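Local structure of possible translation initiation inhibitor (Rhodopseudomonas palustris, 3LME) at residues A[31-39]-A[54-63]; A[70-81]-A[118-128]. The protein is of unknown function but belongs to the YjgF-like (endoribonuclease L-PSP) family of small trimeric alpha/beta proteins and carries the name possible translation initiation inhibitor. The protein carries 1 engineered substitution. One frame throughout, in Å; residues are numbered along the deposited sequence.

Contact 1: A[31-39]-A[54-63]; sequences IGGMHGTDR and RMFDNMLAAA. Engineered in segment 31-39: His35 (natural residue Arg).
Met34 lies over the backbone of the helix at Met59, its CG 3.6 Å from Met59 CA. The chain of Met34 bends at CB-CG (chi2 -58°). The bend carries SD past Asn58 CB and brings the methyl CE to 4.0 Å from Ala62 CB. Ile31 covers the next turn of the helix. Its CD1 sits 3.7 Å from Ala62 CB and also touches the backbone where Ala62 meets Ala63. Its CG2 meets Met59 CG at a slant. Met55 CG lies against the backbone at Met34 O and His35 CA, 3.8 Å from His35 CA. The Met55 and Met59 ends then turn away from segment 31-39, toward strands 120-127 and 73-80. Helix 48-64 thus packs across one face of the sheet, as expected of the alpha/beta fold of the YjgF-like family. Its segment 54-63 runs roughly antiparallel to strand residues 31-35, their axes 143° apart. Gly36 is the centre of an inverse gamma turn. Here the backbones come close, with Gly36 CA 3.6 Å from Met55 N. After Gly36 the contact turns polar. The Asn58 side chain, still buried, reaches the carbonyls of His35 and Thr37. On the more open side, Arg54 runs its CG along Thr37 O, 3.6 Å away, and its guanidinium lies beside the Asp38 carboxylate. Their planes are 45° apart, and the salt bridge is long, 3.6 Å from Asp38 OD2 to Arg54 NH2. Asp38 OD1 bonds instead to Val40 N. The engineered His35 directs its CB away from the helix, and its ND1 bonds to Asp118.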
loop_
_atom_site.group_PDB
_atom_site.type_symbol
_atom_site.label_atom_id
_atom_site.label_comp_id
_atom_site.label_asym_id
_atom_site.label_seq_id
_atom_site.Cartn_x
_atom_site.Cartn_y
_atom_site.Cartn_z
ATOM N N ILE A 31 -0.991 -10.804 0.938
ATOM C CA ILE A 31 -1.923 -11.091 1.985
ATOM C C ILE A 31 -2.855 -9.892 2.225
ATOM O O ILE A 31 -2.397 -8.745 2.347
ATOM C CB ILE A 31 -1.172 -11.507 3.260
ATOM C CG1 ILE A 31 -0.204 -12.656 2.953
ATOM C CG2 ILE A 31 -2.138 -11.886 4.350
ATOM C CD1 ILE A 31 -0.857 -13.982 2.440
ATOM N N GLY A 32 -4.161 -10.151 2.286
ATOM C CA GLY A 32 -5.136 -9.105 2.642
ATOM C C GLY A 32 -4.935 -8.583 4.058
ATOM O O GLY A 32 -4.162 -9.148 4.843
ATOM N N GLY A 33 -5.615 -7.495 4.391
ATOM C CA GLY A 33 -5.468 -6.897 5.704
ATOM C C GLY A 33 -5.812 -7.902 6.777
ATOM O O GLY A 33 -6.865 -8.544 6.713
ATOM N N MET A 34 -4.905 -8.043 7.743
ATOM C CA MET A 34 -5.052 -8.941 8.870
ATOM C C MET A 34 -5.129 -8.175 10.175
ATOM O O MET A 34 -4.465 -7.154 10.346
ATOM C CB MET A 34 -3.852 -9.871 8.932
ATOM C CG MET A 34 -3.908 -11.011 7.901
ATOM S SD MET A 34 -5.360 -12.051 8.032
ATOM C CE MET A 34 -5.218 -12.790 6.445
ATOM N N HIS A 35 -5.951 -8.635 11.105
ATOM C CA HIS A 35 -5.844 -8.085 12.445
ATOM C C HIS A 35 -5.893 -9.144 13.515
ATOM O O HIS A 35 -5.996 -10.332 13.201
ATOM C CB HIS A 35 -6.773 -6.885 12.697
ATOM C CG HIS A 35 -8.185 -7.111 12.295
ATOM N ND1 HIS A 35 -9.177 -7.408 13.208
ATOM C CD2 HIS A 35 -8.782 -7.082 11.080
ATOM C CE1 HIS A 35 -10.326 -7.571 12.573
ATOM N NE2 HIS A 35 -10.113 -7.389 11.279
ATOM N N GLY A 36 -5.779 -8.721 14.770
ATOM C CA GLY A 36 -5.546 -9.621 15.905
ATOM C C GLY A 36 -6.773 -10.364 16.389
ATOM O O GLY A 36 -7.031 -10.428 17.595
ATOM N N THR A 37 -7.530 -10.940 15.456
ATOM C CA THR A 37 -8.674 -11.774 15.807
ATOM C C THR A 37 -8.257 -13.228 15.949
ATOM O O THR A 37 -7.263 -13.648 15.353
ATOM C CB THR A 37 -9.725 -11.763 14.721
ATOM O OG1 THR A 37 -9.105 -12.149 13.492
ATOM C CG2 THR A 37 -10.344 -10.400 14.596
ATOM N N ASP A 38 -9.036 -13.974 16.737
ATOM C CA ASP A 38 -8.907 -15.412 16.890
ATOM C C ASP A 38 -9.530 -16.046 15.679
ATOM O O ASP A 38 -10.674 -15.754 15.369
ATOM C CB ASP A 38 -9.674 -15.847 18.158
ATOM C CG ASP A 38 -9.715 -17.382 18.376
ATOM O OD1 ASP A 38 -9.956 -18.154 17.413
ATOM O OD2 ASP A 38 -9.524 -17.803 19.543
ATOM N N ARG A 39 -8.804 -16.949 15.028
ATOM C CA ARG A 39 -9.279 -17.571 13.787
ATOM C C ARG A 39 -10.606 -18.301 13.922
ATOM O O ARG A 39 -11.356 -18.392 12.952
ATOM C CB ARG A 39 -8.217 -18.472 13.127
ATOM C CG ARG A 39 -7.510 -19.505 14.004
ATOM C CD ARG A 39 -6.841 -20.598 13.141
ATOM N NE ARG A 39 -7.739 -21.154 12.106
ATOM C CZ ARG A 39 -8.590 -22.188 12.274
ATOM N NH1 ARG A 39 -8.701 -22.826 13.441
ATOM N NH2 ARG A 39 -9.349 -22.604 11.265
ATOM N N ARG A 54 -0.870 -11.592 17.568
ATOM C CA ARG A 54 -1.876 -12.366 16.880
ATOM C C ARG A 54 -2.167 -11.858 15.477
ATOM O O ARG A 54 -2.493 -12.645 14.584
ATOM C CB ARG A 54 -3.160 -12.409 17.696
ATOM C CG ARG A 54 -4.203 -13.399 17.193
ATOM C CD ARG A 54 -3.653 -14.772 17.336
ATOM N NE ARG A 54 -4.739 -15.730 17.446
ATOM C CZ ARG A 54 -5.170 -16.263 18.584
ATOM N NH1 ARG A 54 -4.617 -15.931 19.742
ATOM N NH2 ARG A 54 -6.177 -17.132 18.547
ATOM N N MET A 55 -2.082 -10.544 15.285
ATOM C CA MET A 55 -2.193 -9.944 13.955
ATOM C C MET A 55 -1.059 -10.469 13.072
ATOM O O MET A 55 -1.302 -10.935 11.949
ATOM C CB MET A 55 -2.153 -8.428 14.062
ATOM C CG MET A 55 -2.129 -7.656 12.735
ATOM S SD MET A 55 -2.011 -5.886 13.063
ATOM C CE MET A 55 -0.288 -5.768 13.599
ATOM N N PHE A 56 0.168 -10.450 13.600
ATOM C CA PHE A 56 1.298 -11.005 12.853
ATOM C C PHE A 56 1.169 -12.508 12.549
ATOM O O PHE A 56 1.388 -12.930 11.400
ATOM C CB PHE A 56 2.594 -10.709 13.559
ATOM C CG PHE A 56 3.123 -9.352 13.286
ATOM C CD1 PHE A 56 3.823 -9.095 12.134
ATOM C CD2 PHE A 56 2.924 -8.322 14.191
ATOM C CE1 PHE A 56 4.335 -7.833 11.889
ATOM C CE2 PHE A 56 3.427 -7.021 13.949
ATOM C CZ PHE A 56 4.122 -6.781 12.810
ATOM N N ASP A 57 0.793 -13.302 13.561
ATOM C CA ASP A 57 0.573 -14.727 13.369
ATOM C C ASP A 57 -0.527 -14.987 12.311
ATOM O O ASP A 57 -0.347 -15.835 11.421
ATOM C CB ASP A 57 0.214 -15.412 14.687
ATOM C CG ASP A 57 1.383 -15.465 15.706
ATOM O OD1 ASP A 57 2.581 -15.263 15.366
ATOM O OD2 ASP A 57 1.082 -15.747 16.888
ATOM N N ASN A 58 -1.659 -14.286 12.377
ATOM C CA ASN A 58 -2.655 -14.495 11.353
ATOM C C ASN A 58 -2.087 -14.249 9.957
ATOM O O ASN A 58 -2.347 -15.033 9.040
ATOM C CB ASN A 58 -3.866 -13.596 11.545
ATOM C CG ASN A 58 -4.772 -14.045 12.652
ATOM O OD1 ASN A 58 -5.532 -13.258 13.190
ATOM N ND2 ASN A 58 -4.714 -15.303 12.992
ATOM N N MET A 59 -1.346 -13.144 9.796
ATOM C CA MET A 59 -0.794 -12.729 8.496
ATOM C C MET A 59 0.149 -13.846 8.046
ATOM O O MET A 59 0.035 -14.326 6.896
ATOM C CB MET A 59 -0.074 -11.351 8.577
ATOM C CG MET A 59 0.571 -10.835 7.262
ATOM S SD MET A 59 1.796 -9.483 7.329
ATOM C CE MET A 59 3.068 -10.133 8.416
ATOM N N LEU A 60 1.040 -14.282 8.956
ATOM C CA LEU A 60 2.088 -15.272 8.615
ATOM C C LEU A 60 1.529 -16.646 8.243
ATOM O O LEU A 60 2.109 -17.344 7.425
ATOM C CB LEU A 60 3.171 -15.374 9.701
ATOM C CG LEU A 60 4.095 -14.146 9.733
ATOM C CD1 LEU A 60 4.884 -14.065 11.008
ATOM C CD2 LEU A 60 5.030 -14.013 8.471
ATOM N N ALA A 61 0.392 -16.999 8.836
ATOM C CA ALA A 61 -0.325 -18.218 8.508
ATOM C C ALA A 61 -0.885 -18.157 7.088
ATOM O O ALA A 61 -0.760 -19.095 6.309
ATOM C CB ALA A 61 -1.432 -18.468 9.512
ATOM N N ALA A 62 -1.523 -17.057 6.747
ATOM C CA ALA A 62 -1.999 -16.914 5.395
ATOM C C ALA A 62 -0.785 -17.055 4.477
ATOM O O ALA A 62 -0.842 -17.789 3.490
ATOM C CB ALA A 62 -2.701 -15.590 5.208
ATOM N N ALA A 63 0.335 -16.426 4.832
ATOM C CA ALA A 63 1.503 -16.466 3.952
ATOM C C ALA A 63 2.030 -17.890 3.795
ATOM O O ALA A 63 2.250 -18.366 2.686
ATOM C CB ALA A 63 2.562 -15.566 4.444
#

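Contact 2: A[70-81]-A[118-128]; sequences KADAVRLTVFVT and DIAEIDGTFYA
Thr125 O accepts two backbone N-H groups. The bond from Val74 N is 2.8 Å long, and the one from Arg75 N is weak at 3.3 Å. Both residues face Thr125, which makes a classic beta bulge and shifts the register by one. Before the bulge, Tyr127 N bonds to Asp72 O at 2.8 Å. After it the strands pair as a regular antiparallel ladder. Arg75, Thr77 and Phe79 form the hydrogen-bonded pairs with Thr125, Asp123 and Glu121. The bond from Phe79 N to Glu121 O is almost collinear with the carbonyl, with an angle of 171° at the oxygen. The side chains of the two faces differ. On one, Ile122 reaches across with CG1 anti to its backbone N (chi1 -175°). This sets CD1 3.7 Å from Val78 CG2. Leu76 CD2 is also near Ile122 CD1, at 4.2 Å. Gly124 pairs with Leu76, and CE1 of the Phe126 ring comes close to Gly124 CA. The ring reaches Ala73, with CE2 3.9 Å from Ala73 CB. The other face is more polar. There Asp123 OD2 approaches the edge of the Phe79 ring, 3.6 Å from CE2, with carboxylate and ring planes 74° apart. Arg75 points its guanidinium away to Thr125 and Gly124 of the third subunit, so this face lies against the other subunits of the trimer. The apolar face lies under the helices. Met55 and Phe56 of helix 48-64 pack on Ile122, and Gln94 of helix 83-98 packs on Leu76. Within the sheet, strand 28-35 flanks 120-127, and strand 106-110 runs parallel beside 73-80.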
loop_
_atom_site.group_PDB
_atom_site.type_symbol
_atom_site.label_atom_id
_atom_site.label_comp_id
_atom_site.label_asym_id
_atom_site.label_seq_id
_atom_site.Cartn_x
_atom_site.Cartn_y
_atom_site.Cartn_z
ATOM N N LYS A 70 8.085 -15.921 6.885
ATOM C CA LYS A 70 8.426 -14.596 7.402
ATOM C C LYS A 70 9.691 -14.004 6.772
ATOM O O LYS A 70 9.897 -12.799 6.816
ATOM C CB LYS A 70 8.622 -14.664 8.913
ATOM C CG LYS A 70 10.066 -14.963 9.299
ATOM C CD LYS A 70 10.218 -15.408 10.712
ATOM C CE LYS A 70 11.667 -15.661 10.966
ATOM N NZ LYS A 70 11.874 -16.130 12.345
ATOM N N ALA A 71 10.552 -14.842 6.208
ATOM C CA ALA A 71 11.829 -14.361 5.631
ATOM C C ALA A 71 11.638 -13.912 4.164
ATOM O O ALA A 71 12.548 -13.375 3.530
ATOM C CB ALA A 71 12.934 -15.452 5.762
ATOM N N ASP A 72 10.433 -14.145 3.647
ATOM C CA ASP A 72 10.039 -13.751 2.307
ATOM C C ASP A 72 9.299 -12.422 2.261
ATOM O O ASP A 72 8.804 -12.073 1.190
ATOM C CB ASP A 72 9.146 -14.839 1.680
ATOM C CG ASP A 72 9.843 -16.201 1.601
ATOM O OD1 ASP A 72 11.080 -16.205 1.617
ATOM O OD2 ASP A 72 9.171 -17.262 1.528
ATOM N N ALA A 73 9.194 -11.683 3.374
ATOM C CA ALA A 73 8.395 -10.438 3.374
ATOM C C ALA A 73 9.092 -9.317 2.622
ATOM O O ALA A 73 10.204 -8.980 2.955
ATOM C CB ALA A 73 8.092 -9.994 4.755
ATOM N N VAL A 74 8.467 -8.751 1.594
ATOM C CA VAL A 74 9.063 -7.589 0.911
ATOM C C VAL A 74 8.432 -6.276 1.324
ATOM O O VAL A 74 9.034 -5.238 1.110
ATOM C CB VAL A 74 9.080 -7.688 -0.618
ATOM C CG1 VAL A 74 9.904 -8.889 -1.066
ATOM C CG2 VAL A 74 7.691 -7.800 -1.154
ATOM N N ARG A 75 7.236 -6.301 1.908
ATOM C CA ARG A 75 6.677 -5.067 2.462
ATOM C C ARG A 75 5.639 -5.319 3.523
ATOM O O ARG A 75 4.755 -6.153 3.338
ATOM C CB ARG A 75 6.050 -4.170 1.379
ATOM C CG ARG A 75 5.634 -2.803 1.899
ATOM C CD ARG A 75 4.700 -2.076 0.910
ATOM N NE ARG A 75 5.402 -1.706 -0.312
ATOM C CZ ARG A 75 6.378 -0.805 -0.370
ATOM N NH1 ARG A 75 6.986 -0.555 -1.526
ATOM N NH2 ARG A 75 6.757 -0.168 0.726
ATOM N N LEU A 76 5.733 -4.560 4.611
ATOM C CA LEU A 76 4.736 -4.590 5.655
ATOM C C LEU A 76 4.184 -3.187 5.833
ATOM O O LEU A 76 4.952 -2.249 6.038
ATOM C CB LEU A 76 5.367 -5.071 6.960
ATOM C CG LEU A 76 5.954 -6.488 6.996
ATOM C CD1 LEU A 76 6.484 -6.777 8.369
ATOM C CD2 LEU A 76 4.897 -7.506 6.645
ATOM N N THR A 77 2.867 -3.018 5.730
ATOM C CA THR A 77 2.274 -1.717 6.028
ATOM C C THR A 77 1.401 -1.871 7.266
ATOM O O THR A 77 0.351 -2.494 7.231
ATOM C CB THR A 77 1.504 -1.124 4.805
ATOM O OG1 THR A 77 2.257 -1.357 3.596
ATOM C CG2 THR A 77 1.284 0.386 4.971
ATOM N N VAL A 78 1.881 -1.359 8.386
ATOM C CA VAL A 78 1.125 -1.450 9.621
ATOM C C VAL A 78 0.346 -0.161 9.834
ATOM O O VAL A 78 0.925 0.934 9.895
ATOM C CB VAL A 78 2.028 -1.717 10.823
ATOM C CG1 VAL A 78 1.217 -2.274 11.995
ATOM C CG2 VAL A 78 3.094 -2.690 10.449
ATOM N N PHE A 79 -0.974 -0.295 9.900
ATOM C CA PHE A 79 -1.847 0.803 10.301
ATOM C C PHE A 79 -2.268 0.585 11.751
ATOM O O PHE A 79 -2.784 -0.469 12.122
ATOM C CB PHE A 79 -3.076 0.866 9.403
ATOM C CG PHE A 79 -2.764 0.760 7.941
ATOM C CD1 PHE A 79 -2.549 1.900 7.182
ATOM C CD2 PHE A 79 -2.689 -0.482 7.321
ATOM C CE1 PHE A 79 -2.256 1.815 5.827
ATOM C CE2 PHE A 79 -2.405 -0.582 5.939
ATOM C CZ PHE A 79 -2.186 0.578 5.203
ATOM N N VAL A 80 -2.017 1.582 12.576
ATOM C CA VAL A 80 -2.404 1.529 13.957
ATOM C C VAL A 80 -3.198 2.786 14.336
ATOM O O VAL A 80 -3.353 3.735 13.561
ATOM C CB VAL A 80 -1.176 1.377 14.901
ATOM C CG1 VAL A 80 -0.253 0.296 14.409
ATOM C CG2 VAL A 80 -0.432 2.697 15.036
ATOM N N THR A 81 -3.664 2.775 15.572
ATOM C CA THR A 81 -4.657 3.683 16.052
ATOM C C THR A 81 -4.034 4.790 16.891
ATOM O O THR A 81 -4.641 5.870 17.061
ATOM C CB THR A 81 -5.731 2.858 16.777
ATOM O OG1 THR A 81 -6.903 2.900 15.972
ATOM C CG2 THR A 81 -6.030 3.339 18.227
ATOM N N ASP A 118 -10.563 -2.188 15.971
ATOM C CA ASP A 118 -9.270 -2.759 16.355
ATOM C C ASP A 118 -8.180 -1.681 16.466
ATOM O O ASP A 118 -8.340 -0.561 15.965
ATOM C CB ASP A 118 -8.853 -3.847 15.350
ATOM C CG ASP A 118 -8.016 -4.974 15.996
ATOM O OD1 ASP A 118 -7.015 -4.696 16.709
ATOM O OD2 ASP A 118 -8.371 -6.160 15.789
ATOM N N ILE A 119 -7.083 -2.024 17.133
ATOM C CA ILE A 119 -5.960 -1.108 17.288
ATOM C C ILE A 119 -4.879 -1.178 16.203
ATOM O O ILE A 119 -4.015 -0.325 16.148
ATOM C CB ILE A 119 -5.293 -1.270 18.658
ATOM C CG1 ILE A 119 -4.461 -2.559 18.721
ATOM C CG2 ILE A 119 -6.335 -1.194 19.742
ATOM C CD1 ILE A 119 -3.721 -2.726 20.024
ATOM N N ALA A 120 -4.920 -2.178 15.343
ATOM C CA ALA A 120 -3.857 -2.385 14.375
ATOM C C ALA A 120 -4.307 -3.335 13.287
ATOM O O ALA A 120 -4.966 -4.339 13.560
ATOM C CB ALA A 120 -2.599 -2.914 15.047
ATOM N N GLU A 121 -3.947 -3.010 12.054
ATOM C CA GLU A 121 -4.202 -3.887 10.935
ATOM C C GLU A 121 -2.939 -3.866 10.078
ATOM O O GLU A 121 -2.236 -2.855 10.057
ATOM C CB GLU A 121 -5.402 -3.368 10.167
ATOM C CG GLU A 121 -5.894 -4.268 9.061
ATOM C CD GLU A 121 -7.289 -3.889 8.609
ATOM O OE1 GLU A 121 -7.723 -4.374 7.548
ATOM O OE2 GLU A 121 -7.966 -3.106 9.317
ATOM N N ILE A 122 -2.631 -4.976 9.405
ATOM C CA ILE A 122 -1.370 -5.066 8.677
ATOM C C ILE A 122 -1.555 -5.597 7.279
ATOM O O ILE A 122 -2.400 -6.426 7.069
ATOM C CB ILE A 122 -0.271 -5.873 9.465
ATOM C CG1 ILE A 122 1.082 -5.842 8.737
ATOM C CG2 ILE A 122 -0.670 -7.338 9.679
ATOM C CD1 ILE A 122 2.267 -6.174 9.616
ATOM N N ASP A 123 -0.765 -5.084 6.339
ATOM C CA ASP A 123 -0.706 -5.563 4.949
ATOM C C ASP A 123 0.655 -6.152 4.631
ATOM O O ASP A 123 1.667 -5.469 4.764
ATOM C CB ASP A 123 -0.916 -4.421 3.977
ATOM C CG ASP A 123 -2.338 -3.987 3.901
ATOM O OD1 ASP A 123 -3.190 -4.661 4.536
ATOM O OD2 ASP A 123 -2.598 -2.970 3.203
ATOM N N GLY A 124 0.678 -7.402 4.188
ATOM C CA GLY A 124 1.921 -8.097 3.971
ATOM C C GLY A 124 1.982 -8.543 2.550
ATOM O O GLY A 124 0.983 -9.015 2.015
ATOM N N THR A 125 3.160 -8.379 1.950
ATOM C CA THR A 125 3.477 -8.815 0.582
ATOM C C THR A 125 4.779 -9.622 0.608
ATOM O O THR A 125 5.767 -9.199 1.193
ATOM C CB THR A 125 3.611 -7.599 -0.339
ATOM O OG1 THR A 125 2.452 -6.787 -0.172
ATOM C CG2 THR A 125 3.743 -8.005 -1.800
ATOM N N PHE A 126 4.752 -10.803 0.006
ATOM C CA PHE A 126 5.865 -11.740 0.117
ATOM C C PHE A 126 6.366 -12.158 -1.269
ATOM O O PHE A 126 5.597 -12.200 -2.246
ATOM C CB PHE A 126 5.447 -12.976 0.906
ATOM C CG PHE A 126 5.013 -12.696 2.332
ATOM C CD1 PHE A 126 3.778 -12.101 2.609
ATOM C CD2 PHE A 126 5.805 -13.078 3.391
ATOM C CE1 PHE A 126 3.384 -11.860 3.914
ATOM C CE2 PHE A 126 5.416 -12.844 4.698
ATOM C CZ PHE A 126 4.209 -12.231 4.969
ATOM N N TYR A 127 7.661 -12.462 -1.346
ATOM C CA TYR A 127 8.288 -12.979 -2.555
ATOM C C TYR A 127 8.745 -14.352 -2.224
ATOM O O TYR A 127 9.662 -14.488 -1.410
ATOM C CB TYR A 127 9.525 -12.176 -2.873
ATOM C CG TYR A 127 10.276 -12.615 -4.098
ATOM C CD1 TYR A 127 9.643 -12.691 -5.341
ATOM C CD2 TYR A 127 11.637 -12.893 -4.033
ATOM C CE1 TYR A 127 10.340 -13.062 -6.493
ATOM C CE2 TYR A 127 12.350 -13.256 -5.162
ATOM C CZ TYR A 127 11.693 -13.347 -6.399
ATOM O OH TYR A 127 12.397 -13.720 -7.525
ATOM N N ALA A 128 8.143 -15.361 -2.852
ATOM C CA ALA A 128 8.459 -16.737 -2.533
ATOM C C ALA A 128 8.533 -17.616 -3.779
ATOM O O ALA A 128 7.632 -18.429 -4.004
ATOM C CB ALA A 128 7.414 -17.268 -1.588
#

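In the fold
Both contacts are largely buried and near the centre of the chain, with their centres about 9 Å apart. Contact 1 joins a helix to the sheet, and contact 2 joins two strands within it. They share the sheet because strands 28-35 and 120-127 are neighbours, probably hydrogen-bonded from Ile31 N to Gly124 O, 2.9 Å. Contact 1 relies on side-chain packing with a charged rim. Contact 2 relies chiefly on backbone hydrogen bonds, and it pairs a core face with an intersubunit one. Contact 1 reaches a neighbouring subunit through strand 28-35, as Ile31 O bonds to Arg75 of the second subunit.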